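Local coordinates for protein putative transcriptional regulator (Clostridium difficile, PDB 3QI7) that is of unknown function but has a periplasmic-binding-protein-like fold, and may be a lipoprotein that binds a small ligand such as a sugar, at residues Glu217-Val220 and Lys221-Lys225; Gln277-Asp280 and Lys281-Asp284; Gln324-Thr327 and Gln328-Cys332. All coordinates share one frame; numbering follows the deposited sequence. Where two conformers were deposited one is given.

Contact 1: residues Glu217-Val220 and Lys221-Lys225; sequences EKQV and KKYGK
Q219 and V220 meet Y223 and G224 in the last turn of helix 203-223, an α-helical C-terminus ended by a glycine, in a lobe built on a three-stranded parallel sheet. The tight part is the backbone. Y223 N donates to Q219 O at 3.0 Å, and G224 N reaches V220 O at 2.7 Å along a more bent path, N-H...O 135°. G224 then leaves the helix with positive phi, where a CB would press on the carbonyl oxygen of Y223, so glycine fits. Q219 is buried against V192 and V194 of strand 191-196 and I160 and Y162 of strand 159-164. A glutamine suits this place because its amide has polar partners: D215 for NE2 and, tentatively, K222 NZ for OE1. The Y223 ring is a packing neighbour, OE1 lying in its plane at the edge, 3.8 Å from CE2. With CG anti to the carbonyl carbon (chi1 -57°) and a bend at chi2 (-63°), the amide comes alongside K222, the two side chains pointing the same way. In one of its two conformers K222 NZ gives OE1 a hydrogen bond of 3.0 Å. The solvent side is looser. E217 OE2 forms its salt bridge with K243, and its OE1 stays 5.4 Å from K221 NZ, an opposite charge not in contact. K221 instead lays its methylene chain along the helix, CG 3.5 Å from E217 O, and suits an exposed place by having a charged end. V220, apolar and turned to I227, brings CG1 within 4.1 Å of G224 C.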
loop_
_atom_site.group_PDB
_atom_site.type_symbol
_atom_site.label_atom_id
_atom_site.label_comp_id
_atom_site.label_asym_id
_atom_site.label_seq_id
_atom_site.Cartn_x
_atom_site.Cartn_y
_atom_site.Cartn_z
ATOM N N GLU A 217 -28.572 3.984 2.928
ATOM C CA GLU A 217 -29.907 4.196 2.369
ATOM C C GLU A 217 -30.384 5.654 2.494
ATOM O O GLU A 217 -30.924 6.230 1.551
ATOM C CB GLU A 217 -30.929 3.259 3.027
ATOM C CG GLU A 217 -30.694 1.806 2.649
ATOM C CD GLU A 217 -31.693 0.877 3.302
ATOM O OE1 GLU A 217 -32.834 1.329 3.558
ATOM O OE2 GLU A 217 -31.326 -0.295 3.544
ATOM N N LYS A 218 -30.138 6.256 3.654
ATOM C CA LYS A 218 -30.542 7.640 3.905
ATOM C C LYS A 218 -29.848 8.632 3.000
ATOM O O LYS A 218 -30.475 9.589 2.502
ATOM C CB LYS A 218 -30.346 8.010 5.393
ATOM C CG LYS A 218 -31.351 7.290 6.288
ATOM C CD LYS A 218 -31.533 7.952 7.652
ATOM C CE LYS A 218 -30.385 7.658 8.608
ATOM N NZ LYS A 218 -30.813 7.947 10.009
ATOM N N GLN A 219 -28.550 8.407 2.788
ATOM C CA GLN A 219 -27.740 9.314 2.001
ATOM C C GLN A 219 -28.136 9.262 0.523
ATOM O O GLN A 219 -28.161 10.301 -0.148
ATOM C CB GLN A 219 -26.238 9.038 2.197
ATOM C CG GLN A 219 -25.740 9.105 3.671
ATOM C CD GLN A 219 -25.880 10.457 4.334
ATOM O OE1 GLN A 219 -26.159 11.458 3.676
ATOM N NE2 GLN A 219 -25.661 10.496 5.658
ATOM N N VAL A 220 -28.477 8.068 0.029
ATOM C CA VAL A 220 -28.988 7.894 -1.341
ATOM C C VAL A 220 -30.369 8.555 -1.540
ATOM O O VAL A 220 -30.640 9.152 -2.582
ATOM C CB VAL A 220 -29.024 6.373 -1.741
ATOM C CG1 VAL A 220 -29.734 6.157 -3.094
ATOM C CG2 VAL A 220 -27.605 5.806 -1.781
ATOM N N LYS A 221 -31.238 8.485 -0.540
ATOM C CA LYS A 221 -32.526 9.187 -0.623
ATOM C C LYS A 221 -32.356 10.702 -0.679
ATOM O O LYS A 221 -33.085 11.398 -1.398
ATOM C CB LYS A 221 -33.423 8.814 0.558
ATOM C CG LYS A 221 -33.995 7.427 0.425
ATOM C CD LYS A 221 -34.909 7.074 1.595
ATOM C CE LYS A 221 -34.993 5.555 1.799
ATOM N NZ LYS A 221 -36.381 5.134 2.047
ATOM N N LYS A 222 -31.369 11.199 0.046
ATOM C CA LYS A 222 -31.091 12.638 0.083
ATOM C C LYS A 222 -30.505 13.156 -1.220
ATOM O O LYS A 222 -30.987 14.145 -1.779
ATOM C CB LYS A 222 -30.126 12.969 1.212
ATOM C CG LYS A 222 -30.751 12.950 2.557
ATOM C CD LYS A 222 -29.699 13.010 3.635
ATOM C CE LYS A 222 -28.706 14.151 3.383
ATOM N NZ LYS A 222 -27.475 14.053 4.235
ATOM N N TYR A 223 -29.470 12.483 -1.716
ATOM C CA TYR A 223 -28.724 12.936 -2.893
ATOM C C TYR A 223 -28.986 12.210 -4.203
ATOM O O TYR A 223 -28.581 12.689 -5.258
ATOM C CB TYR A 223 -27.245 12.833 -2.600
ATOM C CG TYR A 223 -26.822 13.714 -1.453
ATOM C CD1 TYR A 223 -26.571 15.077 -1.643
ATOM C CD2 TYR A 223 -26.629 13.185 -0.189
ATOM C CE1 TYR A 223 -26.138 15.884 -0.590
ATOM C CE2 TYR A 223 -26.227 13.975 0.856
ATOM C CZ TYR A 223 -25.987 15.321 0.663
ATOM O OH TYR A 223 -25.583 16.071 1.741
ATOM N N GLY A 224 -29.639 11.060 -4.157
ATOM C CA GLY A 224 -29.694 10.213 -5.343
ATOM C C GLY A 224 -28.439 9.344 -5.358
ATOM O O GLY A 224 -27.546 9.470 -4.492
ATOM N N LYS A 225 -28.366 8.462 -6.340
ATOM C CA LYS A 225 -27.356 7.426 -6.345
ATOM C C LYS A 225 -25.956 7.917 -6.706
ATOM O O LYS A 225 -24.983 7.184 -6.478
ATOM C CB LYS A 225 -27.784 6.282 -7.275
ATOM C CG LYS A 225 -27.775 6.671 -8.730
ATOM C CD LYS A 225 -28.309 5.560 -9.634
ATOM C CE LYS A 225 -28.183 5.977 -11.109
ATOM N NZ LYS A 225 -26.902 6.681 -11.436
#

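Contact 2: residues Gln277-Asp280 and Lys281-Asp284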
loop_
_atom_site.group_PDB
_atom_site.type_symbol
_atom_site.label_atom_id
_atom_site.label_comp_id
_atom_site.label_asym_id
_atom_site.label_seq_id
_atom_site.Cartn_x
_atom_site.Cartn_y
_atom_site.Cartn_z
ATOM N N GLN A 277 -1.600 -13.352 -6.293
ATOM C CA GLN A 277 -0.737 -12.202 -6.562
ATOM C C GLN A 277 -0.789 -11.810 -8.057
ATOM O O GLN A 277 -0.012 -10.972 -8.502
ATOM C CB GLN A 277 0.734 -12.489 -6.160
ATOM C CG GLN A 277 1.073 -12.407 -4.661
ATOM C CD GLN A 277 0.473 -13.553 -3.854
ATOM O OE1 GLN A 277 -0.349 -13.343 -2.937
ATOM N NE2 GLN A 277 0.846 -14.771 -4.213
ATOM N N ASN A 278 -1.675 -12.430 -8.842
ATOM C CA ASN A 278 -1.837 -12.031 -10.230
ATOM C C ASN A 278 -2.905 -10.901 -10.290
ATOM O O ASN A 278 -4.071 -11.128 -10.600
ATOM C CB ASN A 278 -2.218 -13.213 -11.117
ATOM C CG ASN A 278 -2.170 -12.871 -12.597
ATOM O OD1 ASN A 278 -2.375 -11.723 -13.002
ATOM N ND2 ASN A 278 -1.939 -13.866 -13.407
ATOM N N TYR A 279 -2.483 -9.692 -9.967
ATOM C CA TYR A 279 -3.431 -8.591 -9.816
ATOM C C TYR A 279 -4.109 -8.206 -11.132
ATOM O O TYR A 279 -5.263 -7.792 -11.108
ATOM C CB TYR A 279 -2.761 -7.396 -9.151
ATOM C CG TYR A 279 -2.232 -7.756 -7.794
ATOM C CD1 TYR A 279 -3.102 -8.127 -6.774
ATOM C CD2 TYR A 279 -0.867 -7.774 -7.524
ATOM C CE1 TYR A 279 -2.639 -8.501 -5.548
ATOM C CE2 TYR A 279 -0.390 -8.135 -6.255
ATOM C CZ TYR A 279 -1.273 -8.485 -5.283
ATOM O OH TYR A 279 -0.828 -8.864 -4.042
ATOM N N ASP A 280 -3.435 -8.347 -12.266
ATOM C CA ASP A 280 -4.078 -8.007 -13.552
ATOM C C ASP A 280 -5.245 -8.952 -13.861
ATOM O O ASP A 280 -6.270 -8.527 -14.378
ATOM C CB ASP A 280 -3.090 -8.058 -14.703
ATOM C CG ASP A 280 -2.045 -6.966 -14.616
ATOM O OD1 ASP A 280 -2.242 -5.988 -13.863
ATOM O OD2 ASP A 280 -1.012 -7.101 -15.270
ATOM N N LYS A 281 -5.078 -10.226 -13.518
ATOM C CA LYS A 281 -6.080 -11.241 -13.801
ATOM C C LYS A 281 -7.261 -11.052 -12.844
ATOM O O LYS A 281 -8.416 -11.189 -13.246
ATOM C CB LYS A 281 -5.465 -12.645 -13.668
ATOM C CG LYS A 281 -6.452 -13.771 -13.979
ATOM C CD LYS A 281 -5.876 -15.171 -13.691
ATOM C CE LYS A 281 -6.835 -16.274 -14.199
ATOM N NZ LYS A 281 -6.444 -17.649 -13.723
ATOM N N ILE A 282 -6.962 -10.764 -11.576
ATOM C CA ILE A 282 -8.004 -10.464 -10.590
ATOM C C ILE A 282 -8.826 -9.248 -11.051
ATOM O O ILE A 282 -10.054 -9.260 -10.977
ATOM C CB ILE A 282 -7.446 -10.236 -9.180
ATOM C CG1 ILE A 282 -6.714 -11.507 -8.674
ATOM C CG2 ILE A 282 -8.591 -9.840 -8.195
ATOM C CD1 ILE A 282 -5.842 -11.282 -7.413
ATOM N N ASN A 283 -8.130 -8.213 -11.515
ATOM C CA ASN A 283 -8.779 -6.977 -11.979
ATOM C C ASN A 283 -9.706 -7.160 -13.175
ATOM O O ASN A 283 -10.802 -6.575 -13.211
ATOM C CB ASN A 283 -7.730 -5.915 -12.257
ATOM C CG ASN A 283 -7.177 -5.339 -10.990
ATOM O OD1 ASN A 283 -7.848 -5.342 -9.980
ATOM N ND2 ASN A 283 -5.962 -4.817 -11.036
ATOM N N ASP A 284 -9.264 -7.953 -14.149
ATOM C CA ASP A 284 -10.140 -8.403 -15.251
ATOM C C ASP A 284 -11.369 -9.153 -14.743
ATOM O O ASP A 284 -12.487 -8.964 -15.230
ATOM C CB ASP A 284 -9.370 -9.327 -16.204
ATOM C CG ASP A 284 -8.299 -8.593 -17.018
ATOM O OD1 ASP A 284 -8.322 -7.356 -17.077
ATOM O OD2 ASP A 284 -7.468 -9.273 -17.658
HETATM O O HOH W 1 -4.820 -4.539 -13.260
#
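An N-cap starts helix 279-292: N278 stands just before the first turn and its side chain accepts from K281 N. The OD1-to-N distance is 3.1 Å, with the donor 49° above the amide plane and therefore not on a lone pair. With CG anti to the backbone N (chi1 -171°), the short amide turns back beside its own carbonyl and reaches the first turn, which is why asparagine suits the place. The side chains of N278 and K281 cross at about a right angle, OD1 lying 3.3 Å from K281 CB, while the extended lysine runs on to a salt bridge with D275. N278 O also serves the turn, taking a nearly straight bond from I282 N (168°) and a weak one from K281 N. Just before the helix, N278 is the centre of an inverse gamma turn, in which Y279 N bonds weakly to Q277 O. That turn sets Q277 C 4.0 Å above the centre of the Y279 ring. The buried ring packs on V27 and M31 of helix 26-42, and its CD1 is 4.2 Å from I282 CD1, whose branched side chain fills in beside it against P259 and I271. N283 is buried as well: its CG sits 3.1 Å from Y279 O, and OD1 is held by a hydrogen bond with Y371. On the exposed side, a water gives D280 OD1 a hydrogen bond of 3.0 Å; its link to N283 ND2 is doubtfully short. An asparagine whose side-chain oxygen accepts from the backbone N-H three residues on, an N-H otherwise only weakly engaged, is the classic helix N-cap.

Contact 3: residues Gln324-Thr327 and Gln328-Cys332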
loop_
_atom_site.group_PDB
_atom_site.type_symbol
_atom_site.label_atom_id
_atom_site.label_comp_id
_atom_site.label_asym_id
_atom_site.label_seq_id
_atom_site.Cartn_x
_atom_site.Cartn_y
_atom_site.Cartn_z
ATOM N N GLN A 324 24.182 -1.278 -10.781
ATOM C CA GLN A 324 24.685 -0.073 -11.439
ATOM C C GLN A 324 25.536 0.822 -10.505
ATOM O O GLN A 324 25.975 1.893 -10.915
ATOM C CB GLN A 324 23.516 0.738 -12.015
ATOM C CG GLN A 324 22.629 -0.002 -13.018
ATOM C CD GLN A 324 23.343 -0.339 -14.317
ATOM O OE1 GLN A 324 24.375 0.234 -14.640
ATOM N NE2 GLN A 324 22.787 -1.272 -15.070
ATOM N N ASP A 325 25.764 0.387 -9.263
ATOM C CA ASP A 325 26.502 1.203 -8.296
ATOM C C ASP A 325 25.885 2.609 -8.123
ATOM O O ASP A 325 26.570 3.625 -8.264
ATOM C CB ASP A 325 27.986 1.300 -8.735
ATOM C CG ASP A 325 28.872 1.964 -7.695
ATOM O OD1 ASP A 325 28.565 1.911 -6.475
ATOM O OD2 ASP A 325 29.884 2.535 -8.123
ATOM N N LEU A 326 24.589 2.656 -7.841
ATOM C CA LEU A 326 23.875 3.917 -7.604
ATOM C C LEU A 326 23.672 4.131 -6.119
ATOM O O LEU A 326 23.609 3.173 -5.352
ATOM C CB LEU A 326 22.500 3.876 -8.253
ATOM C CG LEU A 326 22.450 3.465 -9.717
ATOM C CD1 LEU A 326 21.016 3.234 -10.117
ATOM C CD2 LEU A 326 23.165 4.503 -10.605
ATOM N N THR A 327 23.539 5.396 -5.727
ATOM C CA THR A 327 23.246 5.759 -4.349
ATOM C C THR A 327 21.912 6.544 -4.318
ATOM O O THR A 327 21.274 6.780 -5.369
ATOM C CB THR A 327 24.409 6.607 -3.748
ATOM O OG1 THR A 327 24.546 7.809 -4.510
ATOM C CG2 THR A 327 25.753 5.824 -3.748
ATOM N N GLN A 328 21.490 6.935 -3.116
ATOM C CA GLN A 328 20.183 7.609 -2.921
ATOM C C GLN A 328 20.018 8.840 -3.835
ATOM O O GLN A 328 18.925 9.121 -4.294
ATOM C CB GLN A 328 20.003 8.023 -1.455
ATOM C CG GLN A 328 21.092 9.032 -0.956
ATOM C CD GLN A 328 21.148 9.219 0.544
ATOM O OE1 GLN A 328 20.224 8.880 1.265
ATOM N NE2 GLN A 328 22.252 9.783 1.023
ATOM N N GLU A 329 21.111 9.567 -4.088
ATOM C CA GLU A 329 21.048 10.777 -4.900
ATOM C C GLU A 329 20.644 10.455 -6.321
ATOM O O GLU A 329 19.969 11.255 -6.947
ATOM C CB GLU A 329 22.388 11.535 -4.963
ATOM C CG GLU A 329 22.906 12.049 -3.638
ATOM C CD GLU A 329 23.832 11.046 -2.947
ATOM O OE1 GLU A 329 23.694 9.824 -3.199
ATOM O OE2 GLU A 329 24.686 11.486 -2.146
ATOM N N ASP A 330 21.062 9.292 -6.824
ATOM C CA ASP A 330 20.799 8.900 -8.221
ATOM C C ASP A 330 19.355 8.494 -8.473
ATOM O O ASP A 330 18.838 8.702 -9.581
ATOM C CB ASP A 330 21.667 7.721 -8.623
ATOM C CG ASP A 330 23.134 8.030 -8.588
ATOM O OD1 ASP A 330 23.536 9.029 -9.210
ATOM O OD2 ASP A 330 23.880 7.262 -7.955
ATOM N N VAL A 331 18.702 7.929 -7.464
ATOM C CA VAL A 331 17.369 7.341 -7.667
ATOM C C VAL A 331 16.215 8.117 -7.006
ATOM O O VAL A 331 15.086 7.996 -7.447
ATOM C CB VAL A 331 17.314 5.822 -7.263
ATOM C CG1 VAL A 331 18.426 5.020 -7.987
ATOM C CG2 VAL A 331 17.389 5.613 -5.755
ATOM N N CYS A 332 16.499 8.918 -5.980
ATOM C CA CYS A 332 15.446 9.587 -5.228
ATOM C C CYS A 332 15.078 10.908 -5.914
ATOM O O CYS A 332 15.544 11.988 -5.529
ATOM C CB CYS A 332 15.837 9.790 -3.773
ATOM S SG CYS A 332 15.991 8.260 -2.849
#
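Two carboxylates, those of D330 and E329, reach back to T327, and each is met differently. T327 N points almost straight (169°) at D330 OD2, 2.9 Å away, approaching on the anti side and only 16° out of the carboxylate plane. The hydroxyl T327 OG1 donates to E329 OE1 at 2.6 Å, on the syn side but 33° out of plane. A bend at chi2 folds E329 back far enough for this. The same D330 OD2 also lies 3.4 Å from L326 CA.

T327 is the N-cap of the short helix 328-331, and the bond from its N-H to D330, three residues on, is one of the two a capping box would have. The reciprocal one is not made: T327 OG1 is turned to E329 and stands 4.4 Å from D330 N. Aspartate suits N3 because its short chain brings an oxygen to the N-cap N-H, and its negative charge would favour the helix start. D330 N in turn bonds to T327 O at 2.9 Å. Across the cap, L326 and V331 form a hydrophobic staple, CD1 to CG1 at 3.8 Å. Both rest on M321 of helix 306-324 and Y336 of helix 334-345, cover that favours apolar residues here.

In the fold
The three contacts follow one another along the chain without touching. Contact 1 ends a helix, whereas contacts 2 and 3 begin one, the latter just after helix 306-324. Contact 2 is equally far, about 32 Å between centres, from contacts 1 and 3, lies off the line joining them, and is the closest of the three to the chain centre, at 16 Å. Contacts 1 and 3 lie on opposite sides of that centre, 51 Å apart between centres and about 40 Å between nearest atoms. Contact 1 packs on the three-stranded parallel sheet and contact 3 on strand 134-137 of the larger mixed sheet; contact 2 is tied to the chain's last residue, Y371. No ligand site is established to which they could be related.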